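Local coordinates for periplasmic binding protein (Veillonella parvula, PDB 4N01), which probably captures a solute in the periplasm, perhaps an iron chelate or a cobalamin as related binding proteins do, for delivery to a membrane importer, at residues A[212-217]-A[254-259]; A[222-227]-A[238-243]. All blocks are in the same frame, centred on the assembly; numbering follows the deposited sequence. Where two conformers were deposited one is given.

Interaction 1 of 2, residues A[212-217]-A[254-259]; sequences FIYDSE and GSWETV
Val259 covers one face of the Phe212 ring with both of its methyls. Val259 CG1 stands 3.9 Å above the Phe212 ring plane, over its centre, while Val259 CG2 makes a CH-pi contact over the same face. Phe212 reaches this place because its CG is anti to the backbone N (chi1 170°), which carries the ring out toward the helix, and a branched valine is broad enough to cover much of the ring.

The aromatic contacts gather round Trp256. Trp256 CZ3 lies 4.0 Å from Phe212 CE2, the ring planes inclined at 53° in a pairing that is neither a stack nor edge-to-face. Tyr214 meets the indole rim to rim, with Tyr214 CE1 3.6 Å from Trp256 CH2 and the planes only 22° apart. This cluster packs strand 209-214, an inner strand of the parallel sheet in one lobe of the binding protein, against helix 256-262, which leads into the neighbouring strand 266-270; an indole on the first turn is long enough to reach from helix to strand.

The polar contact involves Tyr214 and Glu217, the latter the one partly exposed residue among those that touch. Tyr214 OH donates to Glu217 OE1 at 2.8 Å, and that same oxygen sits at the indole edge, 3.5 Å from Trp256 CZ2, where the slightly positive ring C-H should favour it. Glu217 OE2 turns to Lys288 in a salt bridge.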
ATOM      1  N   PHE A 212      10.850  -4.576 -13.296  1.00 15.33           N
ATOM      2  CA  PHE A 212       9.537  -4.396 -13.892  1.00  9.33           C
ATOM      3  C   PHE A 212       8.530  -5.027 -12.947  1.00 12.66           C
ATOM      4  O   PHE A 212       8.717  -6.155 -12.486  1.00 14.28           O
ATOM      5  CB  PHE A 212       9.488  -5.079 -15.265  1.00 14.36           C
ATOM      6  CG  PHE A 212       8.109  -5.151 -15.860  1.00 15.16           C
ATOM      7  CD1 PHE A 212       7.473  -3.999 -16.323  1.00 18.72           C
ATOM      8  CD2 PHE A 212       7.457  -6.367 -15.980  1.00 20.93           C
ATOM      9  CE1 PHE A 212       6.195  -4.070 -16.878  1.00 15.37           C
ATOM     10  CE2 PHE A 212       6.187  -6.446 -16.538  1.00 22.09           C
ATOM     11  CZ  PHE A 212       5.554  -5.297 -16.985  1.00 15.69           C
ATOM     12  N   ILE A 213       7.477  -4.290 -12.619  1.00 13.18           N
ATOM     13  CA  ILE A 213       6.440  -4.831 -11.749  1.00 13.04           C
ATOM     14  C   ILE A 213       5.294  -5.407 -12.588  1.00 17.48           C
ATOM     15  O   ILE A 213       4.668  -4.699 -13.384  1.00 18.35           O
ATOM     16  CB  ILE A 213       5.881  -3.760 -10.792  1.00 19.55           C
ATOM     17  CG1 ILE A 213       6.991  -3.261  -9.862  1.00 22.25           C
ATOM     18  CG2 ILE A 213       4.750  -4.351  -9.977  1.00 15.91           C
ATOM     19  CD1 ILE A 213       7.744  -2.075 -10.389  1.00 26.75           C
ATOM     20  N   TYR A 214       5.017  -6.691 -12.398  1.00 15.62           N
ATOM     21  CA  TYR A 214       3.992  -7.383 -13.167  1.00 18.37           C
ATOM     22  C   TYR A 214       2.829  -7.683 -12.225  1.00 21.47           C
ATOM     23  O   TYR A 214       2.918  -8.569 -11.367  1.00 17.53           O
ATOM     24  CB  TYR A 214       4.585  -8.667 -13.767  1.00 17.21           C
ATOM     25  CG  TYR A 214       3.633  -9.577 -14.532  1.00 15.86           C
ATOM     26  CD1 TYR A 214       3.528  -9.501 -15.916  1.00 24.13           C
ATOM     27  CD2 TYR A 214       2.875 -10.537 -13.873  1.00 18.31           C
ATOM     28  CE1 TYR A 214       2.681 -10.347 -16.622  1.00 27.95           C
ATOM     29  CE2 TYR A 214       2.028 -11.383 -14.570  1.00 22.65           C
ATOM     30  CZ  TYR A 214       1.935 -11.282 -15.941  1.00 23.81           C
ATOM     31  OH  TYR A 214       1.094 -12.130 -16.620  1.00 24.11           O
ATOM     32  N   ASP A 215       1.748  -6.921 -12.353  1.00 17.46           N
ATOM     33  CA  ASP A 215       0.583  -7.160 -11.509  1.00 17.28           C
ATOM     34  C   ASP A 215      -0.255  -8.288 -12.072  1.00 19.76           C
ATOM     35  O   ASP A 215      -0.679  -9.201 -11.347  1.00 26.49           O
ATOM     36  CB  ASP A 215      -0.283  -5.913 -11.415  1.00 25.11           C
ATOM     37  CG  ASP A 215      -1.542  -6.152 -10.611  1.00 30.38           C
ATOM     38  OD1 ASP A 215      -1.519  -5.915  -9.383  1.00 31.58           O
ATOM     39  OD2 ASP A 215      -2.560  -6.594 -11.197  1.00 34.22           O
ATOM     40  N   SER A 216      -0.508  -8.205 -13.373  1.00 22.23           N
ATOM     41  CA  SER A 216      -1.364  -9.148 -14.067  1.00 20.89           C
ATOM     42  C   SER A 216      -1.283  -8.823 -15.549  1.00 27.51           C
ATOM     43  O   SER A 216      -0.619  -7.862 -15.944  1.00 24.63           O
ATOM     44  CB  SER A 216      -2.801  -9.010 -13.578  1.00 29.77           C
ATOM     45  OG  SER A 216      -3.243  -7.666 -13.698  1.00 29.41           O
ATOM     46  N   GLU A 217      -1.948  -9.614 -16.379  1.00 27.28           N
ATOM     47  CA  GLU A 217      -2.023  -9.277 -17.792  1.00 29.91           C
ATOM     48  C   GLU A 217      -3.379  -9.635 -18.361  1.00 28.45           C
ATOM     49  O   GLU A 217      -4.047 -10.550 -17.882  1.00 32.39           O
ATOM     50  CB  GLU A 217      -0.904  -9.952 -18.600  1.00 33.11           C
ATOM     51  CG  GLU A 217      -1.053 -11.460 -18.759  1.00 36.34           C
ATOM     52  CD  GLU A 217      -0.012 -12.061 -19.699  1.00 40.69           C
ATOM     53  OE1 GLU A 217       1.198 -12.034 -19.369  1.00 33.79           O
ATOM     54  OE2 GLU A 217      -0.399 -12.563 -20.776  1.00 42.09           O
ATOM     55  N   GLY A 254       0.551  -1.405 -19.747  1.00 21.33           N
ATOM     56  CA  GLY A 254       1.769  -1.098 -20.484  1.00 20.33           C
ATOM     57  C   GLY A 254       1.782  -1.921 -21.766  1.00 26.49           C
ATOM     58  O   GLY A 254       0.840  -2.669 -22.037  1.00 31.02           O
ATOM     59  N   SER A 255       2.847  -1.770 -22.550  0.53 24.26           N
ATOM     60  CA  SER A 255       3.069  -2.596 -23.729  0.53 23.60           C
ATOM     61  C   SER A 255       4.283  -3.477 -23.487  0.53 20.96           C
ATOM     62  O   SER A 255       5.267  -3.027 -22.894  0.53 16.28           O
ATOM     63  CB  SER A 255       3.304  -1.721 -24.960  0.53 30.60           C
ATOM     64  OG  SER A 255       2.100  -1.107 -25.386  0.53 32.20           O
ATOM     65  N   TRP A 256       4.217  -4.732 -23.924  1.00 19.57           N
ATOM     66  CA  TRP A 256       5.372  -5.614 -23.825  1.00 16.82           C
ATOM     67  C   TRP A 256       6.561  -5.053 -24.614  1.00 16.42           C
ATOM     68  O   TRP A 256       7.699  -5.268 -24.231  1.00 18.66           O
ATOM     69  CB  TRP A 256       5.040  -7.026 -24.331  1.00 20.53           C
ATOM     70  CG  TRP A 256       4.222  -7.883 -23.374  1.00 22.45           C
ATOM     71  CD1 TRP A 256       3.019  -8.480 -23.636  1.00 28.93           C
ATOM     72  CD2 TRP A 256       4.557  -8.242 -22.020  1.00 21.98           C
ATOM     73  NE1 TRP A 256       2.586  -9.183 -22.528  1.00 27.56           N
ATOM     74  CE2 TRP A 256       3.509  -9.046 -21.526  1.00 24.49           C
ATOM     75  CE3 TRP A 256       5.636  -7.943 -21.177  1.00 17.03           C
ATOM     76  CZ2 TRP A 256       3.515  -9.571 -20.235  1.00 20.91           C
ATOM     77  CZ3 TRP A 256       5.637  -8.463 -19.893  1.00 19.78           C
ATOM     78  CH2 TRP A 256       4.586  -9.266 -19.435  1.00 22.51           C
ATOM     79  N   GLU A 257       6.290  -4.351 -25.713  1.00 16.95           N
ATOM     80  CA  GLU A 257       7.359  -3.719 -26.506  1.00 23.40           C
ATOM     81  C   GLU A 257       8.223  -2.830 -25.629  1.00 23.91           C
ATOM     82  O   GLU A 257       9.450  -2.832 -25.741  1.00 18.51           O
ATOM     83  CB  GLU A 257       6.790  -2.900 -27.672  1.00 22.31           C
ATOM     84  CG  GLU A 257       6.312  -3.752 -28.833  1.00 25.60           C
ATOM     85  CD  GLU A 257       5.037  -4.517 -28.511  1.00 39.30           C
ATOM     86  OE1 GLU A 257       4.263  -4.055 -27.638  1.00 43.04           O
ATOM     87  OE2 GLU A 257       4.808  -5.587 -29.126  1.00 32.09           O
ATOM     88  N   THR A 258       7.574  -2.095 -24.733  1.00 15.72           N
ATOM     89  CA  THR A 258       8.274  -1.163 -23.873  1.00 15.82           C
ATOM     90  C   THR A 258       9.120  -1.923 -22.854  1.00 17.62           C
ATOM     91  O   THR A 258      10.273  -1.566 -22.593  1.00 16.69           O
ATOM     92  CB  THR A 258       7.278  -0.242 -23.147  1.00 18.87           C
ATOM     93  OG1 THR A 258       6.524   0.488 -24.126  1.00 19.85           O
ATOM     94  CG2 THR A 258       8.024   0.741 -22.259  1.00 18.40           C
ATOM     95  N   VAL A 259       8.551  -2.983 -22.290  1.00 17.32           N
ATOM     96  CA  VAL A 259       9.277  -3.803 -21.326  1.00 17.69           C
ATOM     97  C   VAL A 259      10.493  -4.448 -21.985  1.00 16.29           C
ATOM     98  O   VAL A 259      11.588  -4.476 -21.417  1.00 17.26           O
ATOM     99  CB  VAL A 259       8.371  -4.899 -20.769  1.00 18.09           C
ATOM    100  CG1 VAL A 259       9.105  -5.703 -19.690  1.00 18.22           C
ATOM    101  CG2 VAL A 259       7.083  -4.275 -20.223  1.00 16.39           C
TER

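Interaction 2 of 2, residues A[222-227]-A[238-243]; sequences FTAFEG and ADNVMS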
ATOM      1  N   PHE A 222      -0.353  -5.216 -16.915  1.00 18.12           N
ATOM      2  CA  PHE A 222      -0.778  -4.126 -16.044  1.00 17.98           C
ATOM      3  C   PHE A 222       0.364  -3.918 -15.071  1.00 22.47           C
ATOM      4  O   PHE A 222       0.825  -4.872 -14.429  1.00 22.53           O
ATOM      5  CB  PHE A 222      -2.046  -4.554 -15.304  1.00 20.92           C
ATOM      6  CG  PHE A 222      -2.774  -3.431 -14.614  1.00 24.53           C
ATOM      7  CD1 PHE A 222      -3.492  -2.493 -15.346  1.00 25.04           C
ATOM      8  CD2 PHE A 222      -2.775  -3.342 -13.227  1.00 26.28           C
ATOM      9  CE1 PHE A 222      -4.186  -1.469 -14.706  1.00 27.51           C
ATOM     10  CE2 PHE A 222      -3.460  -2.318 -12.578  1.00 24.74           C
ATOM     11  CZ  PHE A 222      -4.165  -1.380 -13.318  1.00 26.54           C
ATOM     12  N   THR A 223       0.828  -2.678 -14.953  1.00 17.91           N
ATOM     13  CA  THR A 223       2.084  -2.423 -14.259  1.00 16.47           C
ATOM     14  C   THR A 223       2.105  -1.082 -13.520  1.00 16.46           C
ATOM     15  O   THR A 223       1.184  -0.275 -13.646  1.00 14.85           O
ATOM     16  CB  THR A 223       3.244  -2.488 -15.257  1.00 15.52           C
ATOM     17  OG1 THR A 223       4.494  -2.413 -14.561  1.00 16.06           O
ATOM     18  CG2 THR A 223       3.150  -1.341 -16.251  1.00 17.52           C
ATOM     19  N   ALA A 224       3.149  -0.853 -12.724  1.00 14.68           N
ATOM     20  CA  ALA A 224       3.258   0.400 -11.982  1.00 13.66           C
ATOM     21  C   ALA A 224       4.142   1.390 -12.739  1.00 17.29           C
ATOM     22  O   ALA A 224       5.166   1.011 -13.329  1.00 15.34           O
ATOM     23  CB  ALA A 224       3.813   0.144 -10.577  1.00 16.39           C
ATOM     24  N   PHE A 225       3.750   2.660 -12.730  1.00 18.63           N
ATOM     25  CA  PHE A 225       4.511   3.690 -13.445  1.00 16.57           C
ATOM     26  C   PHE A 225       5.161   4.678 -12.486  1.00 19.37           C
ATOM     27  O   PHE A 225       6.374   4.637 -12.271  1.00 22.58           O
ATOM     28  CB  PHE A 225       3.630   4.414 -14.488  1.00 13.00           C
ATOM     29  CG  PHE A 225       3.297   3.558 -15.697  1.00 17.16           C
ATOM     30  CD1 PHE A 225       4.014   3.689 -16.885  1.00 17.41           C
ATOM     31  CD2 PHE A 225       2.271   2.620 -15.641  1.00 18.44           C
ATOM     32  CE1 PHE A 225       3.702   2.901 -18.010  1.00 17.14           C
ATOM     33  CE2 PHE A 225       1.964   1.827 -16.752  1.00 20.51           C
ATOM     34  CZ  PHE A 225       2.687   1.965 -17.932  1.00 22.75           C
ATOM     35  N   GLU A 226       4.359   5.564 -11.914  1.00 14.81           N
ATOM     36  CA  GLU A 226       4.903   6.595 -11.033  1.00 18.20           C
ATOM     37  C   GLU A 226       4.306   6.478  -9.641  1.00 17.17           C
ATOM     38  O   GLU A 226       3.333   5.758  -9.435  1.00 21.79           O
ATOM     39  CB  GLU A 226       4.628   8.003 -11.602  1.00 16.80           C
ATOM     40  CG  GLU A 226       5.206   8.253 -13.011  1.00 24.17           C
ATOM     41  CD  GLU A 226       6.725   8.105 -13.111  1.00 21.90           C
ATOM     42  OE1 GLU A 226       7.413   8.055 -12.063  1.00 24.90           O
ATOM     43  OE2 GLU A 226       7.248   8.049 -14.253  1.00 19.95           O
ATOM     44  N   GLY A 227       4.897   7.174  -8.675  1.00 16.98           N
ATOM     45  CA  GLY A 227       4.311   7.216  -7.351  1.00 15.35           C
ATOM     46  C   GLY A 227       4.920   6.237  -6.370  1.00 18.13           C
ATOM     47  O   GLY A 227       6.076   5.830  -6.498  1.00 12.54           O
ATOM     48  N   ALA A 238      16.492  -0.315  -6.746  1.00 17.74           N
ATOM     49  CA  ALA A 238      15.679  -1.035  -7.724  1.00 13.70           C
ATOM     50  C   ALA A 238      14.901   0.008  -8.514  1.00 21.45           C
ATOM     51  O   ALA A 238      14.015   0.663  -7.973  1.00 18.98           O
ATOM     52  CB  ALA A 238      14.730  -1.990  -7.018  1.00 10.91           C
ATOM     53  N   ASP A 239      15.253   0.191  -9.782  1.00 17.01           N
ATOM     54  CA  ASP A 239      14.674   1.270 -10.582  1.00 14.22           C
ATOM     55  C   ASP A 239      13.596   0.766 -11.540  1.00 16.68           C
ATOM     56  O   ASP A 239      13.888  -0.003 -12.445  1.00 14.17           O
ATOM     57  CB  ASP A 239      15.775   1.968 -11.379  1.00 17.37           C
ATOM     58  CG  ASP A 239      16.745   2.724 -10.492  1.00 23.63           C
ATOM     59  OD1 ASP A 239      16.282   3.408  -9.546  1.00 21.04           O
ATOM     60  OD2 ASP A 239      17.974   2.649 -10.745  1.00 21.02           O
ATOM     61  N   ASN A 240      12.359   1.205 -11.332  1.00 13.68           N
ATOM     62  CA  ASN A 240      11.213   0.783 -12.144  1.00 11.76           C
ATOM     63  C   ASN A 240      11.361   1.222 -13.598  1.00 17.96           C
ATOM     64  O   ASN A 240      11.436   2.426 -13.877  1.00 16.11           O
ATOM     65  CB  ASN A 240       9.924   1.369 -11.532  1.00 15.96           C
ATOM     66  CG  ASN A 240       8.666   0.965 -12.286  1.00 12.49           C
ATOM     67  OD1 ASN A 240       8.727   0.227 -13.269  1.00 14.04           O
ATOM     68  ND2 ASN A 240       7.506   1.421 -11.796  1.00 12.53           N
ATOM     69  N   VAL A 241      11.426   0.262 -14.527  1.00 15.16           N
ATOM     70  CA  VAL A 241      11.675   0.617 -15.931  1.00 14.53           C
ATOM     71  C   VAL A 241      10.505   1.326 -16.591  1.00 15.86           C
ATOM     72  O   VAL A 241      10.653   1.900 -17.684  1.00 15.59           O
ATOM     73  CB  VAL A 241      12.068  -0.606 -16.808  1.00 15.08           C
ATOM     74  CG1 VAL A 241      13.404  -1.196 -16.338  1.00 14.76           C
ATOM     75  CG2 VAL A 241      10.970  -1.652 -16.776  1.00 16.22           C
HETATM   76  N   MSE A 242       9.340   1.290 -15.949  1.00 14.63           N
HETATM   77  CA  MSE A 242       8.176   1.983 -16.504  1.00 14.85           C
HETATM   78  C   MSE A 242       8.077   3.429 -15.997  1.00 19.25           C
HETATM   79  O   MSE A 242       7.235   4.195 -16.460  1.00 15.00           O
HETATM   80  CB  MSE A 242       6.868   1.217 -16.223  1.00 17.07           C
HETATM   81  CG  MSE A 242       6.870  -0.215 -16.765  1.00 16.83           C
HETATM   82 SE   MSE A 242       7.336  -0.322 -18.682  0.62 25.02          SE
HETATM   83  CE  MSE A 242       5.562   0.039 -19.387  1.00 25.98           C
ATOM     84  N   SER A 243       8.939   3.798 -15.049  0.53 14.44           N
ATOM     85  CA  SER A 243       8.979   5.175 -14.550  0.53 15.91           C
ATOM     86  C   SER A 243       9.848   6.052 -15.453  0.53 20.09           C
ATOM     87  O   SER A 243      10.730   5.549 -16.152  0.53 18.74           O
ATOM     88  CB  SER A 243       9.496   5.207 -13.107  0.53 14.16           C
ATOM     89  OG  SER A 243       9.631   6.543 -12.634  0.53 15.43           O
TER
HETATM   90  O   HOH W   1       7.040  -1.775 -13.791  1.00 15.24           O
HETATM   91  O   HOH W   2       6.301   6.918 -16.620  1.00 17.26           O
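Asn240 reaches across to the backbone at the end of strand 221-224, Asn240 ND2 donating to Ala224 O at 2.8 Å in a nearly straight bond (166°), although the N-H arrives from above the carbonyl plane. Beside it CB of selenomethionine Met242 lies over one face of the Phe225 ring, 4.2 Å from its centroid in a CH-pi contact. Bent at chi2 and chi3 (-53° and -84°), the chain curls back to set Met242 CE 3.7 Å from Phe225 CE1, as a flexible, unbranched selenoether can. In one of its two conformers, Ser243 OG donates to Glu226 OE1 at 2.7 Å.

Behind this shell lies an Asx turn: Asn240 OD1 accepts from Met242 N at 2.9 Å, within a type I turn from Asn240 to Ser243 begun on the last residue of edge strand 238-240 of the parallel sheet. Replacing Asn240 by alanine removes its amide and is likely to leave Ala224 O without this donor and the turn without its side-chain acceptor.

One water donates to Asn240 OD1 and to Thr223 OG1, whose hydroxyl is also bonded to Ile213 O; another bridges Glu226 OE2 and Met242 O. The Thr230 hydroxyl, on helix 228-234, bonds to both Asn240 ND2 and Phe225 O.

How the interactions relate
Well into the chain, strand 209-214 leads into 216-217, and the chain reverses into the antiparallel strand 221-224, passes along helix 228-234 to strand 238-240, and then continues by strand 251-253 into helix 256-262. Interaction 2 closes the shorter loop, round helix 228-234; interaction 1 closes the longer one that encloses it, so the two nest without crossing. Their centres lie about 9 Å apart, and they meet where Ile213 packs on Asn240 and Thr223 on Phe212. Interaction 1 fastens a helix to an inner strand of the parallel sheet, whereas interaction 2 joins the edge of that sheet to the small antiparallel one, all within the same lobe.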